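PDB 2WB7: PT26-6P from Thermococcus sp., which is of unknown function, being encoded by a mobile extrachromosomal element of euryarchaea and built from three domains, two of them immunoglobulin-like. Local coordinates for residues 301-315 with 350-364. Sequence-based numbering, arbitrary orientation.
Sequences KISDEYRFVTLRVIE and TLDYHALGLVYAYVE
From S303–Y362 to V313–D352, strands 301-314 and 350-364 run antiparallel as neighbours in an eight-stranded sheet of the second immunoglobulin-like domain, exchanging paired backbone hydrogen bonds at every second residue. Near its end the ladder is interrupted by a classic beta bulge, beyond which I314 pairs with T350: two residues, L351 and D352, sit across from the single V313, whose O accepts a bond from L351 N (2.8 Å) and a weak one from D352 N.

Side chains alternate between two faces. On one, Y306 CB meets V359 CG2, and F308 lies beside G357, where its CD1 is 3.6 Å from G357 CA; glycine suits this place, having no side chain to crowd that ring, which also stacks with F286. On the other, V309 and L356 lie side by side, and L358 and Y360 pack against helix 135-144.

R312 and Y353 form the polar pair near the bulge. The backbone of R312 sets CA, in a CH-pi contact, and CB over one face of the Y353 ring; CG anti to the backbone N (chi1 177°) and a bend at chi3 then carry NH1 to Y353 OH (2.7 Å), the hydroxyl lying in the guanidinium plane, which stands 83° from the ring. Y353 OH is also bonded to T345 O, so tyrosine supplies both a flat apolar face and a polar end. A phenylalanine here would probably keep the ring over R312 CA but leave NH1 and T345 O without this hydroxyl.

Opposite, H354 bonds D502 and E378 through its two ring nitrogens, while its CD2 touches V313 CG2 at 3.5 Å.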
ATOM      1  N   LYS A 301     -10.456  -2.575 -19.111  1.00 43.55           N
ATOM      2  CA  LYS A 301     -10.602  -1.188 -18.684  1.00 44.16           C
ATOM      3  C   LYS A 301     -10.809  -1.221 -17.178  1.00 43.47           C
ATOM      4  O   LYS A 301     -11.288  -2.209 -16.635  1.00 43.79           O
ATOM      5  CB  LYS A 301     -11.826  -0.540 -19.335  1.00 44.53           C
ATOM      6  CG  LYS A 301     -13.119  -1.240 -18.902  1.00 48.31           C
ATOM      7  CD  LYS A 301     -14.413  -0.397 -19.039  1.00 52.91           C
ATOM      8  CE  LYS A 301     -15.434  -0.777 -17.919  1.00 54.71           C
ATOM      9  NZ  LYS A 301     -16.869  -0.659 -18.351  1.00 56.45           N
ATOM     10  N   ILE A 302     -10.453  -0.141 -16.500  1.00 42.85           N
ATOM     11  CA  ILE A 302     -10.716  -0.007 -15.063  1.00 42.05           C
ATOM     12  C   ILE A 302     -11.392   1.349 -14.803  1.00 41.59           C
ATOM     13  O   ILE A 302     -10.954   2.344 -15.365  1.00 41.26           O
ATOM     14  CB  ILE A 302      -9.393  -0.055 -14.295  1.00 42.10           C
ATOM     15  CG1 ILE A 302      -8.598  -1.301 -14.699  1.00 41.49           C
ATOM     16  CG2 ILE A 302      -9.629   0.004 -12.798  1.00 41.61           C
ATOM     17  CD1 ILE A 302      -7.231  -1.363 -14.048  1.00 40.23           C
ATOM     18  N   SER A 303     -12.426   1.411 -13.961  1.00 41.10           N
ATOM     19  CA  SER A 303     -13.094   2.703 -13.729  1.00 40.99           C
ATOM     20  C   SER A 303     -13.779   2.949 -12.387  1.00 40.99           C
ATOM     21  O   SER A 303     -14.488   2.077 -11.901  1.00 40.72           O
ATOM     22  CB  SER A 303     -14.120   2.916 -14.824  1.00 41.08           C
ATOM     23  OG  SER A 303     -14.613   1.667 -15.226  1.00 41.50           O
ATOM     24  N   ASP A 304     -13.459   4.100 -11.767  1.00 41.52           N
ATOM     25  CA  ASP A 304     -14.403   4.935 -10.976  1.00 41.39           C
ATOM     26  C   ASP A 304     -14.203   5.779  -9.653  1.00 40.58           C
ATOM     27  O   ASP A 304     -13.859   6.965  -9.718  1.00 40.88           O
ATOM     28  CB  ASP A 304     -15.776   4.335 -10.953  1.00 42.29           C
ATOM     29  CG  ASP A 304     -16.796   5.385 -11.131  1.00 44.80           C
ATOM     30  OD1 ASP A 304     -16.417   6.356 -11.833  1.00 47.79           O
ATOM     31  OD2 ASP A 304     -17.917   5.267 -10.574  1.00 47.77           O
ATOM     32  N   GLU A 305     -14.524   5.229  -8.476  1.00 39.24           N
ATOM     33  CA  GLU A 305     -14.974   6.099  -7.333  1.00 37.42           C
ATOM     34  C   GLU A 305     -14.136   6.138  -6.046  1.00 35.78           C
ATOM     35  O   GLU A 305     -13.723   5.099  -5.547  1.00 35.72           O
ATOM     36  CB  GLU A 305     -16.405   5.742  -6.964  1.00 37.51           C
ATOM     37  CG  GLU A 305     -17.066   6.680  -6.005  1.00 39.70           C
ATOM     38  CD  GLU A 305     -18.550   6.302  -5.782  1.00 44.27           C
ATOM     39  OE1 GLU A 305     -18.903   5.116  -6.006  1.00 45.54           O
ATOM     40  OE2 GLU A 305     -19.363   7.173  -5.375  1.00 44.69           O
ATOM     41  N   TYR A 306     -13.929   7.339  -5.495  1.00 33.74           N
ATOM     42  CA  TYR A 306     -12.964   7.557  -4.404  1.00 31.54           C
ATOM     43  C   TYR A 306     -13.506   8.410  -3.268  1.00 31.36           C
ATOM     44  O   TYR A 306     -14.414   9.226  -3.448  1.00 30.66           O
ATOM     45  CB  TYR A 306     -11.700   8.252  -4.928  1.00 30.82           C
ATOM     46  CG  TYR A 306     -11.957   9.665  -5.404  1.00 29.39           C
ATOM     47  CD1 TYR A 306     -11.908  10.736  -4.518  1.00 26.92           C
ATOM     48  CD2 TYR A 306     -12.273   9.933  -6.753  1.00 29.18           C
ATOM     49  CE1 TYR A 306     -12.173  12.025  -4.934  1.00 25.87           C
ATOM     50  CE2 TYR A 306     -12.537  11.236  -7.193  1.00 26.78           C
ATOM     51  CZ  TYR A 306     -12.484  12.273  -6.262  1.00 27.46           C
ATOM     52  OH  TYR A 306     -12.730  13.563  -6.641  1.00 27.48           O
ATOM     53  N   ARG A 307     -12.908   8.230  -2.094  1.00 31.21           N
ATOM     54  CA  ARG A 307     -13.092   9.149  -0.973  1.00 30.85           C
ATOM     55  C   ARG A 307     -11.785   9.321  -0.195  1.00 30.20           C
ATOM     56  O   ARG A 307     -11.204   8.362   0.277  1.00 29.84           O
ATOM     57  CB  ARG A 307     -14.184   8.636  -0.037  1.00 31.05           C
ATOM     58  CG  ARG A 307     -14.603   9.626   1.007  1.00 31.14           C
ATOM     59  CD  ARG A 307     -15.913   9.228   1.648  1.00 33.09           C
ATOM     60  NE  ARG A 307     -16.643  10.433   1.997  1.00 37.32           N
ATOM     61  CZ  ARG A 307     -17.806  10.796   1.464  1.00 38.99           C
ATOM     62  NH1 ARG A 307     -18.408  10.018   0.577  1.00 37.91           N
ATOM     63  NH2 ARG A 307     -18.377  11.935   1.849  1.00 40.84           N
ATOM     64  N   PHE A 308     -11.323  10.552  -0.063  1.00 29.98           N
ATOM     65  CA  PHE A 308     -10.166  10.837   0.785  1.00 29.58           C
ATOM     66  C   PHE A 308     -10.683  11.580   1.988  1.00 29.73           C
ATOM     67  O   PHE A 308     -11.492  12.502   1.832  1.00 30.39           O
ATOM     68  CB  PHE A 308      -9.130  11.684   0.029  1.00 29.50           C
ATOM     69  CG  PHE A 308      -8.564  10.984  -1.176  1.00 29.26           C
ATOM     70  CD1 PHE A 308      -7.566  10.018  -1.030  1.00 28.48           C
ATOM     71  CD2 PHE A 308      -9.078  11.225  -2.437  1.00 27.32           C
ATOM     72  CE1 PHE A 308      -7.077   9.335  -2.119  1.00 27.58           C
ATOM     73  CE2 PHE A 308      -8.583  10.540  -3.533  1.00 29.00           C
ATOM     74  CZ  PHE A 308      -7.576   9.596  -3.370  1.00 27.46           C
ATOM     75  N   VAL A 309     -10.253  11.171   3.181  1.00 29.27           N
ATOM     76  CA  VAL A 309     -10.754  11.764   4.419  1.00 29.41           C
ATOM     77  C   VAL A 309      -9.657  12.000   5.443  1.00 29.79           C
ATOM     78  O   VAL A 309      -8.550  11.492   5.309  1.00 30.14           O
ATOM     79  CB  VAL A 309     -11.850  10.873   5.101  1.00 29.58           C
ATOM     80  CG1 VAL A 309     -12.948  10.506   4.097  1.00 28.46           C
ATOM     81  CG2 VAL A 309     -11.225   9.636   5.731  1.00 27.86           C
ATOM     82  N   THR A 310      -9.963  12.803   6.454  1.00 29.89           N
ATOM     83  CA  THR A 310      -9.214  12.754   7.700  1.00 30.23           C
ATOM     84  C   THR A 310     -10.234  12.254   8.693  1.00 30.86           C
ATOM     85  O   THR A 310     -11.441  12.536   8.549  1.00 31.32           O
ATOM     86  CB  THR A 310      -8.688  14.128   8.167  1.00 30.00           C
ATOM     87  OG1 THR A 310      -9.758  15.079   8.234  1.00 29.42           O
ATOM     88  CG2 THR A 310      -7.636  14.632   7.237  1.00 29.89           C
ATOM     89  N   LEU A 311      -9.768  11.498   9.675  1.00 30.83           N
ATOM     90  CA  LEU A 311     -10.638  10.979  10.696  1.00 31.31           C
ATOM     91  C   LEU A 311     -10.174  11.498  12.054  1.00 32.24           C
ATOM     92  O   LEU A 311      -9.015  11.283  12.463  1.00 31.82           O
ATOM     93  CB  LEU A 311     -10.616   9.460  10.668  1.00 30.80           C
ATOM     94  CG  LEU A 311     -11.100   8.810   9.369  1.00 30.38           C
ATOM     95  CD1 LEU A 311     -10.947   7.300   9.423  1.00 28.58           C
ATOM     96  CD2 LEU A 311     -12.541   9.171   9.108  1.00 30.08           C
ATOM     97  N   ARG A 312     -11.062  12.203  12.751  1.00 33.06           N
ATOM     98  CA  ARG A 312     -10.728  12.637  14.100  1.00 34.25           C
ATOM     99  C   ARG A 312     -10.796  11.421  14.982  1.00 34.44           C
ATOM    100  O   ARG A 312     -11.759  10.663  14.921  1.00 34.72           O
ATOM    101  CB  ARG A 312     -11.700  13.694  14.609  1.00 34.52           C
ATOM    102  CG  ARG A 312     -11.436  14.121  16.039  1.00 36.31           C
ATOM    103  CD  ARG A 312     -12.183  15.417  16.380  1.00 37.97           C
ATOM    104  NE  ARG A 312     -13.508  15.424  15.770  1.00 38.96           N
ATOM    105  CZ  ARG A 312     -13.818  16.098  14.665  1.00 40.15           C
ATOM    106  NH1 ARG A 312     -12.907  16.836  14.049  1.00 39.11           N
ATOM    107  NH2 ARG A 312     -15.047  16.039  14.173  1.00 42.37           N
ATOM    108  N   VAL A 313      -9.752  11.203  15.762  1.00 34.80           N
ATOM    109  CA  VAL A 313      -9.778  10.159  16.763  1.00 35.15           C
ATOM    110  C   VAL A 313     -10.101  10.804  18.096  1.00 35.88           C
ATOM    111  O   VAL A 313      -9.393  11.709  18.562  1.00 35.90           O
ATOM    112  CB  VAL A 313      -8.434   9.420  16.866  1.00 34.71           C
ATOM    113  CG1 VAL A 313      -8.459   8.460  18.016  1.00 34.66           C
ATOM    114  CG2 VAL A 313      -8.147   8.682  15.593  1.00 34.62           C
ATOM    115  N   ILE A 314     -11.180  10.339  18.709  1.00 36.65           N
ATOM    116  CA  ILE A 314     -11.559  10.815  20.027  1.00 37.59           C
ATOM    117  C   ILE A 314     -10.818  10.034  21.109  1.00 38.24           C
ATOM    118  O   ILE A 314     -10.552   8.848  20.937  1.00 38.30           O
ATOM    119  CB  ILE A 314     -13.038  10.622  20.237  1.00 37.65           C
ATOM    120  CG1 ILE A 314     -13.807  11.452  19.210  1.00 37.68           C
ATOM    121  CG2 ILE A 314     -13.409  11.007  21.656  1.00 37.45           C
ATOM    122  CD1 ILE A 314     -13.601  12.937  19.388  1.00 37.39           C
ATOM    123  N   GLU A 315     -10.473  10.686  22.216  1.00 38.88           N
ATOM    124  CA  GLU A 315      -9.894   9.955  23.347  1.00 39.71           C
ATOM    125  C   GLU A 315     -10.745   8.741  23.699  1.00 39.51           C
ATOM    126  O   GLU A 315     -11.964   8.847  23.837  1.00 39.97           O
ATOM    127  CB  GLU A 315      -9.760  10.859  24.555  1.00 39.72           C
ATOM    128  CG  GLU A 315      -8.638  11.834  24.396  1.00 43.26           C
ATOM    129  CD  GLU A 315      -8.710  12.995  25.373  1.00 47.92           C
ATOM    130  OE1 GLU A 315      -9.625  13.010  26.242  1.00 49.10           O
ATOM    131  OE2 GLU A 315      -7.842  13.894  25.254  1.00 49.30           O
ATOM    132  N   THR A 350     -10.620  15.491  21.705  1.00 37.95           N
ATOM    133  CA  THR A 350      -9.854  15.194  20.508  1.00 36.61           C
ATOM    134  C   THR A 350      -8.466  14.667  20.861  1.00 36.00           C
ATOM    135  O   THR A 350      -7.722  15.308  21.604  1.00 36.27           O
ATOM    136  CB  THR A 350      -9.731  16.451  19.630  1.00 36.62           C
ATOM    137  OG1 THR A 350     -11.037  16.838  19.173  1.00 36.39           O
ATOM    138  CG2 THR A 350      -8.819  16.196  18.442  1.00 35.35           C
ATOM    139  N   LEU A 351      -8.120  13.496  20.336  1.00 35.09           N
ATOM    140  CA  LEU A 351      -6.787  12.927  20.552  1.00 34.52           C
ATOM    141  C   LEU A 351      -5.830  13.253  19.403  1.00 34.67           C
ATOM    142  O   LEU A 351      -4.739  13.780  19.615  1.00 34.77           O
ATOM    143  CB  LEU A 351      -6.869  11.408  20.701  1.00 34.45           C
ATOM    144  CG  LEU A 351      -5.514  10.726  20.949  1.00 33.45           C
ATOM    145  CD1 LEU A 351      -5.013  11.038  22.346  1.00 33.15           C
ATOM    146  CD2 LEU A 351      -5.573   9.232  20.743  1.00 32.30           C
ATOM    147  N   ASP A 352      -6.241  12.908  18.185  1.00 34.53           N
ATOM    148  CA  ASP A 352      -5.456  13.183  16.999  1.00 34.17           C
ATOM    149  C   ASP A 352      -6.309  12.903  15.776  1.00 33.50           C
ATOM    150  O   ASP A 352      -7.499  12.639  15.903  1.00 33.50           O
ATOM    151  CB  ASP A 352      -4.199  12.316  16.978  1.00 34.70           C
ATOM    152  CG  ASP A 352      -4.505  10.812  16.863  1.00 36.07           C
ATOM    153  OD1 ASP A 352      -3.852  10.014  17.569  1.00 38.14           O
ATOM    154  OD2 ASP A 352      -5.374  10.413  16.056  1.00 37.34           O
ATOM    155  N   TYR A 353      -5.698  12.961  14.598  1.00 32.62           N
ATOM    156  CA  TYR A 353      -6.383  12.651  13.357  1.00 31.99           C
ATOM    157  C   TYR A 353      -5.578  11.645  12.524  1.00 31.93           C
ATOM    158  O   TYR A 353      -4.350  11.599  12.603  1.00 31.49           O
ATOM    159  CB  TYR A 353      -6.558  13.914  12.522  1.00 31.84           C
ATOM    160  CG  TYR A 353      -7.577  14.905  13.017  1.00 30.64           C
ATOM    161  CD1 TYR A 353      -7.341  15.679  14.145  1.00 30.50           C
ATOM    162  CD2 TYR A 353      -8.753  15.104  12.322  1.00 30.00           C
ATOM    163  CE1 TYR A 353      -8.274  16.606  14.577  1.00 29.48           C
ATOM    164  CE2 TYR A 353      -9.684  16.018  12.743  1.00 30.26           C
ATOM    165  CZ  TYR A 353      -9.443  16.761  13.873  1.00 29.39           C
ATOM    166  OH  TYR A 353     -10.383  17.667  14.272  1.00 29.38           O
ATOM    167  N   HIS A 354      -6.287  10.858  11.717  1.00 31.90           N
ATOM    168  CA  HIS A 354      -5.682   9.961  10.745  1.00 31.83           C
ATOM    169  C   HIS A 354      -6.142  10.381   9.353  1.00 31.75           C
ATOM    170  O   HIS A 354      -7.235  10.941   9.184  1.00 31.90           O
ATOM    171  CB  HIS A 354      -6.131   8.524  10.997  1.00 32.25           C
ATOM    172  CG  HIS A 354      -5.477   7.871  12.175  1.00 33.43           C
ATOM    173  ND1 HIS A 354      -4.850   6.642  12.093  1.00 34.67           N
ATOM    174  CD2 HIS A 354      -5.359   8.271  13.464  1.00 34.17           C
ATOM    175  CE1 HIS A 354      -4.364   6.316  13.278  1.00 35.27           C
ATOM    176  NE2 HIS A 354      -4.665   7.284  14.130  1.00 36.57           N
ATOM    177  N   ALA A 355      -5.310  10.125   8.349  1.00 31.41           N
ATOM    178  CA  ALA A 355      -5.693  10.402   6.975  1.00 30.98           C
ATOM    179  C   ALA A 355      -5.898   9.054   6.319  1.00 30.98           C
ATOM    180  O   ALA A 355      -5.145   8.117   6.595  1.00 31.07           O
ATOM    181  CB  ALA A 355      -4.606  11.195   6.258  1.00 30.81           C
ATOM    182  N   LEU A 356      -6.926   8.944   5.478  1.00 30.77           N
ATOM    183  CA  LEU A 356      -7.198   7.702   4.767  1.00 30.54           C
ATOM    184  C   LEU A 356      -7.726   7.979   3.370  1.00 30.86           C
ATOM    185  O   LEU A 356      -8.426   8.965   3.137  1.00 30.83           O
ATOM    186  CB  LEU A 356      -8.212   6.866   5.531  1.00 30.13           C
ATOM    187  CG  LEU A 356      -8.564   5.484   4.992  1.00 29.44           C
ATOM    188  CD1 LEU A 356      -7.496   4.483   5.334  1.00 29.87           C
ATOM    189  CD2 LEU A 356      -9.879   5.031   5.585  1.00 28.52           C
ATOM    190  N   GLY A 357      -7.376   7.101   2.435  1.00 31.04           N
ATOM    191  CA  GLY A 357      -7.921   7.158   1.085  1.00 30.44           C
ATOM    192  C   GLY A 357      -8.523   5.823   0.711  1.00 30.30           C
ATOM    193  O   GLY A 357      -7.879   4.771   0.850  1.00 30.80           O
ATOM    194  N   LEU A 358      -9.765   5.861   0.256  1.00 29.92           N
ATOM    195  CA  LEU A 358     -10.449   4.684  -0.232  1.00 29.36           C
ATOM    196  C   LEU A 358     -10.851   4.868  -1.697  1.00 29.72           C
ATOM    197  O   LEU A 358     -11.461   5.872  -2.069  1.00 29.02           O
ATOM    198  CB  LEU A 358     -11.686   4.420   0.622  1.00 29.22           C
ATOM    199  CG  LEU A 358     -11.500   4.281   2.138  1.00 28.48           C
ATOM    200  CD1 LEU A 358     -12.834   3.987   2.774  1.00 28.60           C
ATOM    201  CD2 LEU A 358     -10.520   3.191   2.500  1.00 26.99           C
ATOM    202  N   VAL A 359     -10.503   3.884  -2.523  1.00 30.55           N
ATOM    203  CA  VAL A 359     -10.933   3.837  -3.918  1.00 30.96           C
ATOM    204  C   VAL A 359     -11.601   2.509  -4.241  1.00 31.90           C
ATOM    205  O   VAL A 359     -11.195   1.440  -3.761  1.00 31.68           O
ATOM    206  CB  VAL A 359      -9.762   4.032  -4.880  1.00 30.90           C
ATOM    207  CG1 VAL A 359     -10.275   4.265  -6.290  1.00 30.39           C
ATOM    208  CG2 VAL A 359      -8.929   5.214  -4.424  1.00 30.45           C
ATOM    209  N   TYR A 360     -12.630   2.593  -5.069  1.00 33.19           N
ATOM    210  CA  TYR A 360     -13.423   1.451  -5.463  1.00 34.79           C
ATOM    211  C   TYR A 360     -13.586   1.529  -6.969  1.00 35.84           C
ATOM    212  O   TYR A 360     -14.044   2.549  -7.486  1.00 36.27           O
ATOM    213  CB  TYR A 360     -14.786   1.541  -4.787  1.00 34.79           C
ATOM    214  CG  TYR A 360     -15.769   0.466  -5.157  1.00 35.73           C
ATOM    215  CD1 TYR A 360     -15.768  -0.758  -4.501  1.00 37.15           C
ATOM    216  CD2 TYR A 360     -16.728   0.688  -6.133  1.00 37.46           C
ATOM    217  CE1 TYR A 360     -16.685  -1.750  -4.829  1.00 38.61           C
ATOM    218  CE2 TYR A 360     -17.654  -0.295  -6.474  1.00 38.78           C
ATOM    219  CZ  TYR A 360     -17.625  -1.510  -5.820  1.00 39.83           C
ATOM    220  OH  TYR A 360     -18.550  -2.479  -6.153  1.00 41.75           O
ATOM    221  N   ALA A 361     -13.200   0.473  -7.681  1.00 36.93           N
ATOM    222  CA  ALA A 361     -13.350   0.470  -9.140  1.00 38.05           C
ATOM    223  C   ALA A 361     -13.742  -0.903  -9.692  1.00 38.81           C
ATOM    224  O   ALA A 361     -13.857  -1.874  -8.948  1.00 38.77           O
ATOM    225  CB  ALA A 361     -12.093   1.003  -9.820  1.00 37.51           C
ATOM    226  N   TYR A 362     -13.967  -0.957 -10.999  1.00 39.98           N
ATOM    227  CA  TYR A 362     -14.300  -2.193 -11.677  1.00 41.28           C
ATOM    228  C   TYR A 362     -13.270  -2.499 -12.737  1.00 41.88           C
ATOM    229  O   TYR A 362     -12.888  -1.633 -13.526  1.00 42.46           O
ATOM    230  CB  TYR A 362     -15.661  -2.085 -12.348  1.00 41.69           C
ATOM    231  CG  TYR A 362     -16.806  -1.962 -11.375  1.00 43.40           C
ATOM    232  CD1 TYR A 362     -17.393  -3.089 -10.830  1.00 44.30           C
ATOM    233  CD2 TYR A 362     -17.304  -0.715 -11.001  1.00 45.56           C
ATOM    234  CE1 TYR A 362     -18.444  -2.985  -9.933  1.00 45.64           C
ATOM    235  CE2 TYR A 362     -18.350  -0.608 -10.103  1.00 46.91           C
ATOM    236  CZ  TYR A 362     -18.915  -1.748  -9.577  1.00 46.16           C
ATOM    237  OH  TYR A 362     -19.950  -1.649  -8.686  1.00 47.45           O
ATOM    238  N   VAL A 363     -12.803  -3.733 -12.736  1.00 42.63           N
ATOM    239  CA  VAL A 363     -12.035  -4.244 -13.844  1.00 43.40           C
ATOM    240  C   VAL A 363     -13.044  -4.895 -14.766  1.00 44.14           C
ATOM    241  O   VAL A 363     -13.743  -5.830 -14.356  1.00 44.10           O
ATOM    242  CB  VAL A 363     -11.062  -5.306 -13.360  1.00 43.29           C
ATOM    243  CG1 VAL A 363     -10.353  -5.946 -14.536  1.00 43.26           C
ATOM    244  CG2 VAL A 363     -10.079  -4.693 -12.362  1.00 43.16           C
ATOM    245  N   GLU A 364     -13.159  -4.391 -15.992  1.00 45.03           N
ATOM    246  CA  GLU A 364     -14.092  -4.982 -16.948  1.00 46.02           C
ATOM    247  C   GLU A 364     -13.414  -5.994 -17.854  1.00 45.96           C
ATOM    248  O   GLU A 364     -12.634  -5.638 -18.745  1.00 46.03           O
ATOM    249  CB  GLU A 364     -14.800  -3.940 -17.807  1.00 46.42           C
ATOM    250  CG  GLU A 364     -16.101  -4.516 -18.330  1.00 49.58           C
ATOM    251  CD  GLU A 364     -16.409  -4.182 -19.788  1.00 53.72           C
ATOM    252  OE1 GLU A 364     -15.958  -3.131 -20.310  1.00 54.38           O
ATOM    253  OE2 GLU A 364     -17.143  -4.991 -20.403  1.00 55.25           O
TER